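Local coordinates for lipase (Penicillium expansum, PDB 3G7N), which catalyses the hydrolysis of triacylglycerols and other acylglycerol lipids, releasing free fatty acids, as a secreted alkaline lipase of the alpha/beta-hydrolase superfamily, at residues V87-V99 with A161-G173. Sequence-based numbering, arbitrary orientation.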
# COMPACT_ATOMS: atom_id res chain seq x y z
N VAL A 87 -9.24 1.20 16.11
CA VAL A 87 -7.84 0.85 16.27
C VAL A 87 -7.35 1.23 17.67
O VAL A 87 -7.59 2.35 18.12
CB VAL A 87 -6.93 1.56 15.23
CG1 VAL A 87 -5.48 1.15 15.41
CG2 VAL A 87 -7.44 1.29 13.82
N THR A 88 -6.68 0.30 18.34
CA THR A 88 -6.07 0.60 19.63
C THR A 88 -4.54 0.59 19.49
O THR A 88 -3.91 -0.46 19.47
CB THR A 88 -6.52 -0.39 20.72
OG1 THR A 88 -7.95 -0.37 20.82
CG2 THR A 88 -5.93 0.01 22.07
N PHE A 89 -3.96 1.79 19.43
CA PHE A 89 -2.50 1.92 19.25
C PHE A 89 -1.81 1.87 20.60
O PHE A 89 -2.15 2.67 21.49
CB PHE A 89 -2.16 3.26 18.59
CG PHE A 89 -2.55 3.35 17.14
CD1 PHE A 89 -1.75 2.77 16.16
CD2 PHE A 89 -3.64 4.11 16.75
CE1 PHE A 89 -2.06 2.94 14.81
CE2 PHE A 89 -3.93 4.31 15.40
CZ PHE A 89 -3.09 3.79 14.44
N PRO A 90 -0.70 1.12 20.69
CA PRO A 90 0.14 1.28 21.88
C PRO A 90 0.65 2.71 22.02
O PRO A 90 0.88 3.40 21.01
CB PRO A 90 1.30 0.33 21.64
CG PRO A 90 0.68 -0.77 20.80
CD PRO A 90 -0.33 -0.08 19.92
N SER A 91 0.93 3.11 23.26
CA SER A 91 1.26 4.49 23.59
C SER A 91 2.48 5.03 22.84
O SER A 91 2.64 6.25 22.73
CB SER A 91 1.49 4.62 25.11
OG SER A 91 2.66 3.92 25.51
N ASP A 92 3.43 4.16 22.56
CA ASP A 92 4.69 4.60 21.96
C ASP A 92 4.67 4.71 20.43
O ASP A 92 5.60 5.22 19.84
CB ASP A 92 5.88 3.76 22.45
CG ASP A 92 5.71 2.27 22.19
OD1 ASP A 92 4.56 1.81 21.99
OD2 ASP A 92 6.72 1.54 22.29
N VAL A 93 3.56 4.31 19.81
CA VAL A 93 3.47 4.31 18.34
C VAL A 93 3.37 5.74 17.86
O VAL A 93 2.56 6.52 18.33
CB VAL A 93 2.22 3.52 17.87
CG1 VAL A 93 1.91 3.83 16.39
CG2 VAL A 93 2.46 2.06 18.02
N LYS A 94 4.22 6.08 16.88
CA LYS A 94 4.13 7.38 16.24
C LYS A 94 4.17 7.20 14.73
O LYS A 94 4.96 6.39 14.24
CB LYS A 94 5.30 8.28 16.66
CG LYS A 94 5.39 8.56 18.17
CD LYS A 94 4.24 9.42 18.63
CE LYS A 94 4.32 9.69 20.13
NZ LYS A 94 5.49 10.54 20.47
N ILE A 95 3.40 8.01 14.03
CA ILE A 95 3.32 7.95 12.56
C ILE A 95 3.46 9.38 12.05
O ILE A 95 3.04 10.34 12.70
CB ILE A 95 1.94 7.38 12.11
CG1 ILE A 95 1.73 5.96 12.67
CG2 ILE A 95 1.80 7.40 10.60
CD1 ILE A 95 0.33 5.39 12.38
N MET A 96 4.02 9.53 10.86
CA MET A 96 4.17 10.85 10.31
C MET A 96 2.81 11.48 9.99
O MET A 96 1.91 10.82 9.45
CB MET A 96 5.09 10.82 9.08
CG MET A 96 4.61 9.93 7.94
SD MET A 96 5.84 9.76 6.61
CE MET A 96 5.55 11.28 5.73
N ARG A 97 2.68 12.78 10.25
CA ARG A 97 1.42 13.46 10.02
C ARG A 97 1.04 13.42 8.55
O ARG A 97 -0.14 13.38 8.19
CB ARG A 97 1.49 14.91 10.52
CG ARG A 97 0.16 15.63 10.41
CD ARG A 97 0.24 17.09 10.86
NE ARG A 97 0.45 17.22 12.29
CZ ARG A 97 1.52 17.78 12.84
NH1 ARG A 97 2.51 18.22 12.07
NH2 ARG A 97 1.60 17.91 14.16
N GLY A 98 2.03 13.51 7.66
CA GLY A 98 1.77 13.51 6.23
C GLY A 98 1.12 12.26 5.68
O GLY A 98 0.65 12.27 4.54
N VAL A 99 1.08 11.18 6.46
CA VAL A 99 0.31 9.98 6.09
C VAL A 99 -0.90 9.80 7.01
O VAL A 99 -1.98 9.46 6.53
CB VAL A 99 1.20 8.73 6.08
CG1 VAL A 99 0.38 7.48 5.74
CG2 VAL A 99 2.33 8.91 5.08
N ALA A 161 6.84 2.21 -1.60
CA ALA A 161 6.44 3.04 -0.45
C ALA A 161 7.60 3.44 0.42
O ALA A 161 8.50 2.65 0.69
CB ALA A 161 5.40 2.33 0.39
N PHE A 162 7.52 4.66 0.94
CA PHE A 162 8.40 5.11 2.02
C PHE A 162 7.86 4.63 3.38
O PHE A 162 6.67 4.36 3.51
CB PHE A 162 8.54 6.64 1.98
CG PHE A 162 7.24 7.38 1.94
CD1 PHE A 162 6.62 7.77 3.12
CD2 PHE A 162 6.65 7.71 0.74
CE1 PHE A 162 5.44 8.52 3.09
CE2 PHE A 162 5.46 8.44 0.71
CZ PHE A 162 4.90 8.90 1.89
N PRO A 163 8.74 4.49 4.39
CA PRO A 163 8.29 4.10 5.72
C PRO A 163 7.63 5.29 6.42
O PRO A 163 7.87 6.43 6.03
CB PRO A 163 9.59 3.71 6.43
CG PRO A 163 10.61 4.70 5.82
CD PRO A 163 10.18 4.80 4.35
N ILE A 164 6.73 5.02 7.37
CA ILE A 164 5.86 6.09 7.86
C ILE A 164 5.88 6.33 9.36
O ILE A 164 5.10 7.15 9.85
CB ILE A 164 4.39 5.94 7.40
CG1 ILE A 164 3.71 4.72 8.03
CG2 ILE A 164 4.32 5.79 5.87
CD1 ILE A 164 2.18 4.76 7.89
N GLY A 165 6.69 5.58 10.10
CA GLY A 165 6.64 5.76 11.55
C GLY A 165 7.87 5.24 12.24
O GLY A 165 8.83 4.77 11.61
N ASN A 166 7.77 5.19 13.57
CA ASN A 166 8.90 4.77 14.40
C ASN A 166 8.93 3.27 14.60
O ASN A 166 8.14 2.54 14.01
CB ASN A 166 8.91 5.53 15.73
CG ASN A 166 7.68 5.24 16.59
OD1 ASN A 166 6.80 4.45 16.24
ND2 ASN A 166 7.64 5.88 17.76
N GLN A 167 9.90 2.78 15.37
CA GLN A 167 10.01 1.34 15.55
C GLN A 167 8.77 0.74 16.21
O GLN A 167 8.35 -0.36 15.86
CB GLN A 167 11.26 0.97 16.36
CG GLN A 167 11.51 -0.53 16.43
CD GLN A 167 11.95 -1.12 15.11
OE1 GLN A 167 12.94 -0.68 14.52
NE2 GLN A 167 11.18 -2.07 14.60
N ALA A 168 8.16 1.48 17.12
CA ALA A 168 6.96 0.98 17.78
C ALA A 168 5.82 0.82 16.75
O ALA A 168 5.08 -0.16 16.77
CB ALA A 168 6.54 1.89 18.92
N TRP A 169 5.75 1.75 15.79
CA TRP A 169 4.79 1.64 14.69
C TRP A 169 5.04 0.38 13.88
O TRP A 169 4.13 -0.43 13.66
CB TRP A 169 4.89 2.86 13.78
CG TRP A 169 4.45 2.58 12.38
CD1 TRP A 169 5.26 2.45 11.28
CD2 TRP A 169 3.13 2.27 11.95
NE1 TRP A 169 4.51 2.09 10.19
CE2 TRP A 169 3.19 2.00 10.56
CE3 TRP A 169 1.89 2.22 12.59
CZ2 TRP A 169 2.06 1.62 9.82
CZ3 TRP A 169 0.78 1.81 11.86
CH2 TRP A 169 0.87 1.56 10.48
N ALA A 170 6.30 0.15 13.49
CA ALA A 170 6.61 -1.00 12.67
C ALA A 170 6.27 -2.30 13.40
O ALA A 170 5.77 -3.26 12.81
CB ALA A 170 8.06 -0.97 12.22
N ASP A 171 6.55 -2.31 14.70
CA ASP A 171 6.28 -3.48 15.53
C ASP A 171 4.78 -3.74 15.62
O ASP A 171 4.34 -4.89 15.59
CB ASP A 171 6.87 -3.31 16.93
CG ASP A 171 8.39 -3.31 16.94
OD1 ASP A 171 9.00 -3.81 15.98
OD2 ASP A 171 8.97 -2.93 17.98
N PHE A 172 4.02 -2.67 15.74
CA PHE A 172 2.57 -2.77 15.75
C PHE A 172 2.02 -3.30 14.42
O PHE A 172 1.15 -4.16 14.39
CB PHE A 172 1.93 -1.44 16.12
CG PHE A 172 0.45 -1.53 16.36
CD1 PHE A 172 -0.05 -2.36 17.36
CD2 PHE A 172 -0.43 -0.77 15.61
CE1 PHE A 172 -1.41 -2.44 17.58
CE2 PHE A 172 -1.80 -0.85 15.84
CZ PHE A 172 -2.27 -1.62 16.89
N GLY A 173 2.60 -2.83 13.31
CA GLY A 173 2.20 -3.36 12.01
C GLY A 173 2.52 -4.85 11.91
O GLY A 173 1.68 -5.64 11.48
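Asn166 joins 87-99 to the start of helix 167-175 with both ends of its side-chain amide. ND2 gives a nearly straight hydrogen bond to Asp92 O (3.0 Å, 169° at the hydrogen), lying almost in the amide plane. OD1 takes two N-H groups from opposite faces of the Asn166 side-chain carbonyl plane: Lys94 N, well above it, and Trp169 N, tilted from it, the second being the N-cap bond of the helix. With CG between its own backbone N and carbonyl carbon (chi1 63°), OD1 is turned back toward Trp169 N while ND2 reaches Asp92 O. With alanine in its place, Trp169 N would probably lose its cap, and Asp92 O and Lys94 N their side-chain partner. Asn166 N also donates to Lys94 O and Met96 N to Ile164 O (2.8 Å), pairing the backbones around the single Ile95-Gly165 bridge.

Packing is tight on the buried side. Ile95 lays CG1 over one face of the Trp169 indole and brings CD1 to 3.5 Å from Trp169 CE3, while its CG2 runs beside Ile164 CD1. Val93 links Trp169, through CG1, to Phe172 CB, through CG2. Val99 CG2 and Met96 SD meet the Phe162 ring at its edge, the sulfur 3.8 Å from CE1 in a Met-aromatic contact.

The end at Pro90 and Asp92 is the solvent side, although Phe172 still fits closely there. Pro90 CD sits over one face of its ring, a CH-pi contact 3.7 Å from the centroid, and the Phe89 ring meets it obliquely. Lys94 leads its end away.

In this alpha/beta-hydrolase fold, the contact ties the lead-in to helix 97-120 to the capped start of helix 167-175, and the Phe162 side chain lies about 5 Å from that of Ser132, the probable nucleophile of the Ser-His-Asp triad.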